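Local coordinates for protein lactate dehydrogenase, adjacent gene encodes predicted malate dehydrogenase (Cryptosporidium parvum, PDB 4ND2) that probably interconverts (S)-lactate and pyruvate with NAD(+)/NADH as cofactor, and is seen here holding pyruvate and an NAD analogue, at residues 256-261 with 269-274; 262-267 with 284-289; 6-11 with 68-73; 28-33 with 58-63. All blocks are in the same frame, centred on the assembly; numbering follows the deposited sequence.

Contact 1: 256-261 with 269-274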
loop_
_atom_site.group_PDB
_atom_site.type_symbol
_atom_site.label_atom_id
_atom_site.label_comp_id
_atom_site.label_asym_id
_atom_site.label_seq_id
_atom_site.Cartn_x
_atom_site.Cartn_y
_atom_site.Cartn_z
ATOM N N PRO A 256 14.502 16.767 5.842
ATOM C CA PRO A 256 15.869 17.273 5.794
ATOM C C PRO A 256 16.372 17.227 4.354
ATOM O O PRO A 256 16.395 16.160 3.746
ATOM C CB PRO A 256 16.656 16.303 6.690
ATOM C CG PRO A 256 15.647 15.428 7.352
ATOM C CD PRO A 256 14.423 15.453 6.498
ATOM N N CYS A 257 16.726 18.384 3.807
ATOM C CA CYS A 257 17.230 18.467 2.438
ATOM C C CYS A 257 18.072 19.728 2.257
ATOM O O CYS A 257 18.075 20.615 3.121
ATOM C CB CYS A 257 16.071 18.434 1.432
ATOM S SG CYS A 257 15.025 19.904 1.389
ATOM N N SER A 258 18.798 19.793 1.144
ATOM C CA SER A 258 19.614 20.961 0.842
ATOM C C SER A 258 18.698 22.051 0.300
ATOM O O SER A 258 18.196 21.948 -0.822
ATOM C CB SER A 258 20.720 20.616 -0.156
ATOM O OG SER A 258 21.626 21.699 -0.301
ATOM N N ALA A 259 18.460 23.074 1.120
ATOM C CA ALA A 259 17.544 24.160 0.776
ATOM C C ALA A 259 18.188 25.515 1.041
ATOM O O ALA A 259 19.163 25.614 1.786
ATOM C CB ALA A 259 16.256 24.031 1.569
ATOM N N PHE A 260 17.628 26.555 0.430
ATOM C CA PHE A 260 18.160 27.909 0.564
ATOM C C PHE A 260 17.783 28.496 1.925
ATOM O O PHE A 260 16.630 28.864 2.158
ATOM C CB PHE A 260 17.656 28.800 -0.576
ATOM C CG PHE A 260 18.389 30.108 -0.693
ATOM C CD1 PHE A 260 17.752 31.310 -0.409
ATOM C CD2 PHE A 260 19.721 30.139 -1.088
ATOM C CE1 PHE A 260 18.428 32.516 -0.518
ATOM C CE2 PHE A 260 20.404 31.342 -1.198
ATOM C CZ PHE A 260 19.756 32.531 -0.912
ATOM N N CYS A 261 18.773 28.572 2.812
ATOM C CA CYS A 261 18.575 28.988 4.199
ATOM C C CYS A 261 19.029 30.437 4.394
ATOM O O CYS A 261 20.211 30.748 4.218
ATOM C CB CYS A 261 19.365 28.055 5.115
ATOM S SG CYS A 261 19.053 28.290 6.875
ATOM N N GLY A 269 21.737 33.228 3.389
ATOM C CA GLY A 269 21.485 32.859 1.994
ATOM C C GLY A 269 22.489 31.852 1.473
ATOM O O GLY A 269 23.401 32.203 0.725
ATOM N N ILE A 270 22.316 30.597 1.875
ATOM C CA ILE A 270 23.175 29.505 1.424
ATOM C C ILE A 270 22.372 28.208 1.317
ATOM O O ILE A 270 21.499 27.940 2.148
ATOM C CB ILE A 270 24.380 29.302 2.374
ATOM C CG1 ILE A 270 25.366 28.283 1.789
ATOM C CG2 ILE A 270 23.923 28.870 3.763
ATOM C CD1 ILE A 270 26.613 28.089 2.624
ATOM N N TYR A 271 22.664 27.416 0.287
ATOM C CA TYR A 271 22.089 26.077 0.160
ATOM C C TYR A 271 22.851 25.098 1.048
ATOM O O TYR A 271 24.040 24.860 0.838
ATOM C CB TYR A 271 22.117 25.594 -1.296
ATOM C CG TYR A 271 20.883 25.958 -2.083
ATOM C CD1 TYR A 271 20.901 26.995 -3.012
ATOM C CD2 TYR A 271 19.691 25.263 -1.897
ATOM C CE1 TYR A 271 19.766 27.328 -3.735
ATOM C CE2 TYR A 271 18.552 25.590 -2.611
ATOM C CZ TYR A 271 18.593 26.620 -3.531
ATOM O OH TYR A 271 17.465 26.947 -4.242
ATOM N N MET A 272 22.165 24.544 2.045
ATOM C CA MET A 272 22.743 23.511 2.902
ATOM C C MET A 272 21.652 22.638 3.521
ATOM O O MET A 272 20.473 22.991 3.498
ATOM C CB MET A 272 23.600 24.139 4.005
ATOM C CG MET A 272 22.818 24.913 5.057
ATOM S SD MET A 272 23.870 25.482 6.405
ATOM C CE MET A 272 22.648 26.186 7.506
ATOM N N GLY A 273 22.061 21.504 4.081
ATOM C CA GLY A 273 21.134 20.578 4.718
ATOM C C GLY A 273 20.467 21.166 5.950
ATOM O O GLY A 273 21.140 21.517 6.918
ATOM N N VAL A 274 19.140 21.275 5.901
ATOM C CA VAL A 274 18.338 21.751 7.029
ATOM C C VAL A 274 16.990 21.034 7.045
ATOM O O VAL A 274 16.558 20.523 6.010
ATOM C CB VAL A 274 18.072 23.271 6.948
ATOM C CG1 VAL A 274 19.349 24.057 7.204
ATOM C CG2 VAL A 274 17.462 23.655 5.603
#
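Phe260 and Tyr271 face each other at a non-hydrogen-bonded pair of the antiparallel hairpin formed by 256-261 and 270-274, and their side chains meet in a tight aromatic contact. Phe260 CB sits over one face of the Tyr271 ring in a CH-pi contact, 4.0 Å from the ring centroid. With its CG trans to the backbone N (chi1 -167°), the Phe260 ring is carried toward the start of the other strand, where its CZ lies 3.4 Å from Gly269 CA. The two aromatic planes meet at an oblique 56°. Gly269 suits this spot because the ring lies so close and because its positive phi is easy for glycine. Along the ladder Cys257 pairs with Val274, Ala259 with Met272 and Cys261 with Ile270, each through two N-H...O bonds, such as Cys261 N to Ile270 O at 2.9 Å. Together Gly269 and Ile270 face Cys261 in a G1 beta bulge. Ile270 N bonds to Cys261 O at 3.2 Å, whereas the bond from Gly269 N is weak, bent to 127°.

The face bearing Ala259, Cys261, Met272 and Val274 is packed more loosely. Cys261 SG stays 4.2 Å from Met272 CE, and Ala259 CB is equally far from Val274 CG2. Solvent reaches the bulge end, where Phe260, Gly269 and Ile270 are partly exposed.

On the Phe260-Tyr271 face, helix 124-135 covers Tyr271, whose hydroxyl bonds to the carbonyls of His139 and Val142, while Ser258 OG bonds to Asp125 and the Phe260 ring stacks on His139. On the other face, helix 293-314 packs against Ile270 and Met272.

Contact 2: 262-267 with 284-289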
loop_
_atom_site.group_PDB
_atom_site.type_symbol
_atom_site.label_atom_id
_atom_site.label_comp_id
_atom_site.label_asym_id
_atom_site.label_seq_id
_atom_site.Cartn_x
_atom_site.Cartn_y
_atom_site.Cartn_z
ATOM N N SER A 262 18.093 31.313 4.767
ATOM C CA SER A 262 18.346 32.763 4.808
ATOM C C SER A 262 18.216 33.421 6.185
ATOM O O SER A 262 18.916 34.393 6.464
ATOM C CB SER A 262 17.419 33.482 3.825
ATOM O OG SER A 262 17.793 33.204 2.489
ATOM N N ASN A 263 17.318 32.925 7.032
ATOM C CA ASN A 263 17.093 33.535 8.350
ATOM C C ASN A 263 17.176 32.526 9.492
ATOM O O ASN A 263 16.517 32.687 10.520
ATOM C CB ASN A 263 15.734 34.241 8.373
ATOM C CG ASN A 263 15.667 35.412 7.409
ATOM O OD1 ASN A 263 16.539 36.283 7.412
ATOM N ND2 ASN A 263 14.624 35.444 6.586
ATOM N N HIS A 264 17.990 31.490 9.308
ATOM C CA HIS A 264 18.134 30.426 10.298
ATOM C C HIS A 264 19.581 29.950 10.349
ATOM O O HIS A 264 20.335 30.143 9.396
ATOM C CB HIS A 264 17.221 29.239 9.961
ATOM C CG HIS A 264 15.846 29.631 9.514
ATOM N ND1 HIS A 264 14.799 29.808 10.392
ATOM C CD2 HIS A 264 15.345 29.872 8.279
ATOM C CE1 HIS A 264 13.712 30.142 9.719
ATOM N NE2 HIS A 264 14.018 30.188 8.434
ATOM N N TYR A 265 19.957 29.339 11.471
ATOM C CA TYR A 265 21.288 28.744 11.662
ATOM C C TYR A 265 22.459 29.707 11.424
ATOM O O TYR A 265 23.558 29.279 11.068
ATOM C CB TYR A 265 21.440 27.489 10.788
ATOM C CG TYR A 265 20.408 26.423 11.085
ATOM C CD1 TYR A 265 19.283 26.270 10.283
ATOM C CD2 TYR A 265 20.554 25.576 12.181
ATOM C CE1 TYR A 265 18.333 25.297 10.559
ATOM C CE2 TYR A 265 19.611 24.603 12.466
ATOM C CZ TYR A 265 18.503 24.466 11.651
ATOM O OH TYR A 265 17.568 23.501 11.934
ATOM N N GLY A 266 22.222 31.002 11.629
ATOM C CA GLY A 266 23.264 32.019 11.497
ATOM C C GLY A 266 23.806 32.254 10.095
ATOM O O GLY A 266 24.912 32.776 9.945
ATOM N N VAL A 267 23.040 31.882 9.068
ATOM C CA VAL A 267 23.451 32.092 7.673
ATOM C C VAL A 267 22.469 33.016 6.960
ATOM O O VAL A 267 21.296 33.080 7.326
ATOM C CB VAL A 267 23.584 30.763 6.895
ATOM C CG1 VAL A 267 24.668 29.897 7.516
ATOM C CG2 VAL A 267 22.264 30.002 6.845
ATOM N N GLU A 284 8.539 25.279 1.922
ATOM C CA GLU A 284 7.623 26.282 2.473
ATOM C C GLU A 284 8.099 26.887 3.799
ATOM O O GLU A 284 7.649 27.967 4.181
ATOM C CB GLU A 284 6.226 25.672 2.623
ATOM C CG GLU A 284 5.611 25.301 1.280
ATOM C CD GLU A 284 4.273 24.595 1.386
ATOM O OE1 GLU A 284 3.741 24.192 0.331
ATOM O OE2 GLU A 284 3.746 24.442 2.508
ATOM N N ASP A 285 9.002 26.198 4.493
ATOM C CA ASP A 285 9.563 26.703 5.745
ATOM C C ASP A 285 10.817 25.916 6.118
ATOM O O ASP A 285 11.078 24.850 5.556
ATOM C CB ASP A 285 8.524 26.599 6.874
ATOM C CG ASP A 285 8.724 27.642 7.974
ATOM O OD1 ASP A 285 8.013 27.557 8.998
ATOM O OD2 ASP A 285 9.576 28.544 7.828
ATOM N N ILE A 286 11.595 26.458 7.051
ATOM C CA ILE A 286 12.745 25.762 7.625
ATOM C C ILE A 286 12.620 25.779 9.147
ATOM O O ILE A 286 12.350 26.827 9.733
ATOM C CB ILE A 286 14.075 26.421 7.202
ATOM C CG1 ILE A 286 14.323 26.199 5.706
ATOM C CG2 ILE A 286 15.240 25.859 8.013
ATOM C CD1 ILE A 286 15.424 27.059 5.125
ATOM N N LEU A 287 12.816 24.622 9.777
ATOM C CA LEU A 287 12.744 24.505 11.234
ATOM C C LEU A 287 14.116 24.710 11.873
ATOM O O LEU A 287 15.137 24.307 11.311
ATOM C CB LEU A 287 12.198 23.135 11.641
ATOM C CG LEU A 287 10.843 22.732 11.059
ATOM C CD1 LEU A 287 10.422 21.381 11.618
ATOM C CD2 LEU A 287 9.782 23.784 11.346
ATOM N N GLU A 288 14.124 25.326 13.055
ATOM C CA GLU A 288 15.358 25.601 13.793
ATOM C C GLU A 288 15.555 24.600 14.930
ATOM O O GLU A 288 14.887 24.686 15.963
ATOM C CB GLU A 288 15.330 27.022 14.367
ATOM C CG GLU A 288 15.188 28.114 13.319
ATOM C CD GLU A 288 15.128 29.517 13.906
ATOM O OE1 GLU A 288 14.923 29.664 15.131
ATOM O OE2 GLU A 288 15.280 30.484 13.127
ATOM N N LEU A 289 16.476 23.659 14.736
ATOM C CA LEU A 289 16.833 22.691 15.775
ATOM C C LEU A 289 17.551 23.371 16.938
ATOM O O LEU A 289 18.187 24.408 16.763
ATOM C CB LEU A 289 17.738 21.593 15.206
ATOM C CG LEU A 289 17.124 20.631 14.187
ATOM C CD1 LEU A 289 18.209 19.784 13.541
ATOM C CD2 LEU A 289 16.074 19.749 14.844
#
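Tyr265 OH is gripped twice by the backbone of 284-289: it donates to Leu287 O at 2.6 Å and accepts from Leu289 N at 3.0 Å, the latter bond nearly straight at 170°. A phenol suits this place because one oxygen can serve a carbonyl and an amide two residues apart, which would help to set the path of the chain as it leaves strand 284-286. Leu287 O lies near the plane of the ring, at its edge, and Ile286 CG2 also comes to the edge, 4.0 Å from Tyr265 CE1.

The tyrosine stands within a type I' beta turn, His264 to Val267, closed by a bond from Val267 N to His264 O, in the connection between the antiparallel strands 253-261 and 270-279. Both central residues have positive phi, which Gly266 adopts easily. From this turn the Tyr265 side chain packs on Met272 and Val274 of strand 270-279 and ends at the 287-289 backbone.

His264 holds a second point. Its ND1 donates to Glu288 OE2 at 2.9 Å, meeting the oxygen on its anti side, with ring and carboxylate planes 77° apart; Glu288, extended beyond CG, brings its acid to the edge of the imidazole. Ile286 lies over one face of this ring, its CB 4.1 Å from the centroid and its carbonyl oxygen above the same ring. The carboxylate would be expected to raise the imidazole's affinity for a proton. Across the subunit boundary, Glu288 O accepts from Gln201 of a second subunit, on which Leu287 and Leu289 also pack through Val190 and Gly191.

Contact 3: 6-11 with 68-73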
loop_
_atom_site.group_PDB
_atom_site.type_symbol
_atom_site.label_atom_id
_atom_site.label_comp_id
_atom_site.label_asym_id
_atom_site.label_seq_id
_atom_site.Cartn_x
_atom_site.Cartn_y
_atom_site.Cartn_z
ATOM N N LYS A 6 3.166 14.173 -13.265
ATOM C CA LYS A 6 4.272 13.864 -14.168
ATOM C C LYS A 6 5.619 14.189 -13.527
ATOM O O LYS A 6 5.858 15.327 -13.111
ATOM C CB LYS A 6 4.105 14.653 -15.471
ATOM C CG LYS A 6 5.150 14.359 -16.533
ATOM C CD LYS A 6 4.842 15.096 -17.827
ATOM C CE LYS A 6 5.948 14.893 -18.851
ATOM N NZ LYS A 6 5.594 15.454 -20.181
ATOM N N ILE A 7 6.486 13.182 -13.451
ATOM C CA ILE A 7 7.842 13.346 -12.940
ATOM C C ILE A 7 8.846 13.085 -14.056
ATOM O O ILE A 7 8.797 12.045 -14.713
ATOM C CB ILE A 7 8.137 12.383 -11.769
ATOM C CG1 ILE A 7 7.176 12.656 -10.602
ATOM C CG2 ILE A 7 9.590 12.521 -11.321
ATOM C CD1 ILE A 7 7.317 11.693 -9.442
ATOM N N ALA A 8 9.753 14.034 -14.265
ATOM C CA ALA A 8 10.852 13.861 -15.211
ATOM C C ALA A 8 12.115 13.475 -14.449
ATOM O O ALA A 8 12.507 14.157 -13.501
ATOM C CB ALA A 8 11.081 15.135 -16.009
ATOM N N VAL A 9 12.730 12.370 -14.860
ATOM C CA VAL A 9 13.980 11.905 -14.281
ATOM C C VAL A 9 15.099 12.145 -15.295
ATOM O O VAL A 9 15.164 11.472 -16.331
ATOM C CB VAL A 9 13.898 10.409 -13.912
ATOM C CG1 VAL A 9 15.212 9.927 -13.318
ATOM C CG2 VAL A 9 12.746 10.167 -12.944
ATOM N N ILE A 10 15.965 13.112 -14.995
ATOM C CA ILE A 10 17.038 13.515 -15.907
ATOM C C ILE A 10 18.288 12.713 -15.573
ATOM O O ILE A 10 18.967 12.982 -14.579
ATOM C CB ILE A 10 17.340 15.028 -15.817
ATOM C CG1 ILE A 10 16.047 15.854 -15.868
ATOM C CG2 ILE A 10 18.296 15.450 -16.927
ATOM C CD1 ILE A 10 15.147 15.558 -17.052
ATOM N N GLY A 11 18.580 11.721 -16.410
ATOM C CA GLY A 11 19.654 10.771 -16.156
ATOM C C GLY A 11 19.042 9.446 -15.759
ATOM O O GLY A 11 18.395 9.346 -14.714
ATOM N N ALA A 68 11.857 18.226 -24.983
ATOM C CA ALA A 68 10.451 18.537 -25.247
ATOM C C ALA A 68 9.508 17.582 -24.507
ATOM O O ALA A 68 8.401 17.970 -24.130
ATOM C CB ALA A 68 10.171 18.510 -26.743
ATOM N N ASP A 69 9.953 16.346 -24.291
ATOM C CA ASP A 69 9.148 15.336 -23.599
ATOM C C ASP A 69 9.017 15.545 -22.082
ATOM O O ASP A 69 8.204 14.874 -21.449
ATOM C CB ASP A 69 9.689 13.925 -23.882
ATOM C CG ASP A 69 9.433 13.470 -25.311
ATOM O OD1 ASP A 69 8.456 13.944 -25.927
ATOM O OD2 ASP A 69 10.205 12.624 -25.816
ATOM N N ILE A 70 9.798 16.452 -21.493
ATOM C CA ILE A 70 9.626 16.776 -20.067
ATOM C C ILE A 70 8.693 17.972 -19.859
ATOM O O ILE A 70 8.513 18.434 -18.733
ATOM C CB ILE A 70 10.974 16.988 -19.325
ATOM C CG1 ILE A 70 11.588 18.364 -19.609
ATOM C CG2 ILE A 70 11.955 15.878 -19.681
ATOM C CD1 ILE A 70 12.665 18.758 -18.621
ATOM N N SER A 71 8.097 18.463 -20.945
ATOM C CA SER A 71 7.117 19.544 -20.880
ATOM C C SER A 71 5.985 19.214 -19.910
ATOM O O SER A 71 5.475 18.095 -19.903
ATOM C CB SER A 71 6.533 19.809 -22.270
ATOM O OG SER A 71 5.609 20.878 -22.231
ATOM N N GLY A 72 5.605 20.191 -19.090
ATOM C CA GLY A 72 4.516 20.021 -18.127
ATOM C C GLY A 72 4.834 19.130 -16.933
ATOM O O GLY A 72 3.922 18.707 -16.221
ATOM N N SER A 73 6.118 18.849 -16.705
ATOM C CA SER A 73 6.532 18.031 -15.567
ATOM C C SER A 73 6.287 18.783 -14.262
ATOM O O SER A 73 6.646 19.955 -14.137
ATOM C CB SER A 73 8.012 17.646 -15.676
ATOM O OG SER A 73 8.229 16.721 -16.730
#
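Lys6, at the start of strand 6-10, reaches along the turn that precedes strand 75-78. Its chain is fully extended, with CG trans to the backbone N (chi1 -177°), and this straight reach brings NZ to two backbone carbonyls. It donates to Ser71 O at 2.7 Å, lying in that carbonyl's plane, and to Asp69 O at 3.0 Å, well above the plane of the second group. The methylenes on the way pass Ser73, with CE 3.6 Å from its OG. A long chain with a charged end suits a residue that must cross from strand to turn.

Two residues on, Ala8 turns its small CB to the turn, 3.8 Å from Ile70 CB and 3.3 Å from Ser73 OG; a methyl group fits where the turn comes so near. Ile10 follows, its CD1 4.1 Å from Ile70 CG2. Next comes Gly11, the first glycine of the GxGxxG pattern of this Rossmann fold, which touches the bound NAD analogue.

Within the 68-73 segment, Ile70 to Ser73 form a type II turn, with Gly72 at positive phi. Ile70 O accepts from both Ser73 N and Ser73 OG on the same face, the hydroxyl bond measuring 2.7 Å. The chemistry is therefore divided: a lysine charge is shared between neutral carbonyls, whose dipoles probably stabilise it, while Ala8, Ile10 and Ile70 make an apolar seam leading toward the nucleotide site.

Contact 4: 28-33 with 58-63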
loop_
_atom_site.group_PDB
_atom_site.type_symbol
_atom_site.label_atom_id
_atom_site.label_comp_id
_atom_site.label_asym_id
_atom_site.label_seq_id
_atom_site.Cartn_x
_atom_site.Cartn_y
_atom_site.Cartn_z
ATOM N N LEU A 28 2.471 6.958 -8.218
ATOM C CA LEU A 28 2.592 8.349 -7.774
ATOM C C LEU A 28 2.433 9.320 -8.945
ATOM O O LEU A 28 1.850 10.395 -8.798
ATOM C CB LEU A 28 3.950 8.564 -7.099
ATOM C CG LEU A 28 4.290 9.967 -6.595
ATOM C CD1 LEU A 28 3.326 10.398 -5.501
ATOM C CD2 LEU A 28 5.727 10.006 -6.097
ATOM N N ALA A 29 2.970 8.940 -10.101
ATOM C CA ALA A 29 2.929 9.785 -11.289
ATOM C C ALA A 29 3.328 8.990 -12.526
ATOM O O ALA A 29 3.782 7.845 -12.427
ATOM C CB ALA A 29 3.869 10.972 -11.117
ATOM N N ASP A 30 3.137 9.603 -13.688
ATOM C CA ASP A 30 3.780 9.138 -14.913
ATOM C C ASP A 30 5.241 9.555 -14.842
ATOM O O ASP A 30 5.576 10.555 -14.201
ATOM C CB ASP A 30 3.139 9.766 -16.153
ATOM C CG ASP A 30 1.752 9.221 -16.448
ATOM O OD1 ASP A 30 1.361 8.165 -15.901
ATOM O OD2 ASP A 30 1.050 9.857 -17.258
ATOM N N VAL A 31 6.104 8.799 -15.511
ATOM C CA VAL A 31 7.536 9.055 -15.481
ATOM C C VAL A 31 8.094 9.236 -16.891
ATOM O O VAL A 31 7.763 8.474 -17.796
ATOM C CB VAL A 31 8.290 7.898 -14.795
ATOM C CG1 VAL A 31 9.793 8.152 -14.805
ATOM C CG2 VAL A 31 7.786 7.708 -13.372
ATOM N N VAL A 32 8.936 10.254 -17.062
ATOM C CA VAL A 32 9.738 10.410 -18.270
ATOM C C VAL A 32 11.202 10.216 -17.893
ATOM O O VAL A 32 11.776 11.036 -17.175
ATOM C CB VAL A 32 9.547 11.799 -18.913
ATOM C CG1 VAL A 32 10.453 11.961 -20.130
ATOM C CG2 VAL A 32 8.091 12.000 -19.300
ATOM N N LEU A 33 11.789 9.116 -18.360
ATOM C CA LEU A 33 13.213 8.853 -18.175
ATOM C C LEU A 33 13.998 9.507 -19.312
ATOM O O LEU A 33 13.894 9.084 -20.465
ATOM C CB LEU A 33 13.494 7.346 -18.149
ATOM C CG LEU A 33 13.313 6.628 -16.811
ATOM C CD1 LEU A 33 13.190 5.126 -17.020
ATOM C CD2 LEU A 33 14.464 6.943 -15.863
ATOM N N THR A 58 -1.237 1.977 -13.176
ATOM C CA THR A 58 -1.487 2.464 -14.536
ATOM C C THR A 58 -0.539 3.607 -14.921
ATOM O O THR A 58 -0.766 4.290 -15.925
ATOM C CB THR A 58 -2.950 2.926 -14.718
ATOM O OG1 THR A 58 -3.259 3.947 -13.766
ATOM C CG2 THR A 58 -3.907 1.765 -14.533
ATOM N N SER A 59 0.521 3.809 -14.134
ATOM C CA SER A 59 1.549 4.797 -14.462
ATOM C C SER A 59 2.159 4.500 -15.829
ATOM O O SER A 59 2.444 3.345 -16.142
ATOM C CB SER A 59 2.672 4.797 -13.418
ATOM O OG SER A 59 2.257 5.378 -12.200
ATOM N N LYS A 60 2.340 5.545 -16.633
ATOM C CA LYS A 60 3.078 5.441 -17.889
ATOM C C LYS A 60 4.537 5.807 -17.650
ATOM O O LYS A 60 4.830 6.810 -16.994
ATOM C CB LYS A 60 2.487 6.373 -18.946
ATOM C CG LYS A 60 1.012 6.141 -19.201
ATOM C CD LYS A 60 0.577 6.650 -20.564
ATOM C CE LYS A 60 -0.930 6.519 -20.733
ATOM N NZ LYS A 60 -1.372 5.096 -20.688
ATOM N N VAL A 61 5.440 4.988 -18.180
ATOM C CA VAL A 61 6.877 5.212 -18.057
ATOM C C VAL A 61 7.489 5.145 -19.452
ATOM O O VAL A 61 7.450 4.094 -20.093
ATOM C CB VAL A 61 7.538 4.155 -17.146
ATOM C CG1 VAL A 61 9.024 4.448 -16.967
ATOM C CG2 VAL A 61 6.835 4.101 -15.793
ATOM N N ILE A 62 8.033 6.270 -19.921
ATOM C CA ILE A 62 8.661 6.343 -21.247
ATOM C C ILE A 62 10.113 6.807 -21.158
ATOM O O ILE A 62 10.498 7.504 -20.214
ATOM C CB ILE A 62 7.882 7.271 -22.208
ATOM C CG1 ILE A 62 7.875 8.721 -21.707
ATOM C CG2 ILE A 62 6.458 6.765 -22.384
ATOM C CD1 ILE A 62 7.299 9.708 -22.700
ATOM N N GLY A 63 10.906 6.408 -22.150
ATOM C CA GLY A 63 12.309 6.792 -22.255
ATOM C C GLY A 63 12.502 7.738 -23.424
ATOM O O GLY A 63 11.861 7.581 -24.463
#
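Val31 and Val61 pair across two parallel strands, 30-33 and 61-63, whose backbone hydrogen bonds make up the first kind of interaction. Val31 N donates to Lys60 O at 2.8 Å, Ile62 N to Val31 O at 3.1 Å, and Leu33 N to Ile62 O at 2.8 Å. Val31 thus bonds through both its N and its O to the residues flanking Val61, as is usual in parallel pairing, and CA-H groups of Val61 and Gly63 lean on the carbonyl oxygens of Val31 and Leu33.

Side-chain polar bonds continue the ladder ahead of its first rung in the sequence. Asp30 OD1 accepts from Lys60 N at 2.9 Å in an almost straight bond of 176°, though the amide comes from above the carboxylate plane. With CG on the backbone N side (chi1 -72°), the acid lies alongside the first carbons of Lys60. Arg4 forms a salt bridge with the same OD1. Ser59 OG bonds to Asn27 OD1 and also lies 2.9 Å from Ala29 O, a second possible acceptor for its single proton.

Apolar contacts divide between the two faces of the sheet. On one, Val31 CB meets Val61 CG1 at 4.1 Å and Leu33 CD1 approaches the same methyl; beta-branched valines suit the extended backbone, and helices 14-26 and 40-55 cover this face. On the other, Val32 CG2 touches Ile62 CG1 at 4.1 Å, the two chains side by side.

These strands, joined through helix 40-55, form a right-handed beta-alpha-beta unit of the Rossmann fold. Asp30, whose OD1 takes both an amide and an arginine, would be expected to stay ionised.

Contacts 1 and 2 belong to the C-terminal domain and contacts 3 and 4 to the NAD-binding domain, with no touch between the pairs. Contact 1 is the most buried, an antiparallel ladder supporting aromatic and sulfur-bearing side chains; contact 2, about 8 Å away between centres, is partly exposed and relies on side-chain bonds from a turn, and the two touch where Phe260 O meets Ile286 CD1. Contacts 3 and 4 are both partly buried and share the parallel sheet, where strands 6-10 and 30-34 are neighbours; Lys6 also packs on Val32. Contact 4 is a strand ladder at the edge of the sheet within this chain, whereas contact 3 joins a strand to a turn through a lysine.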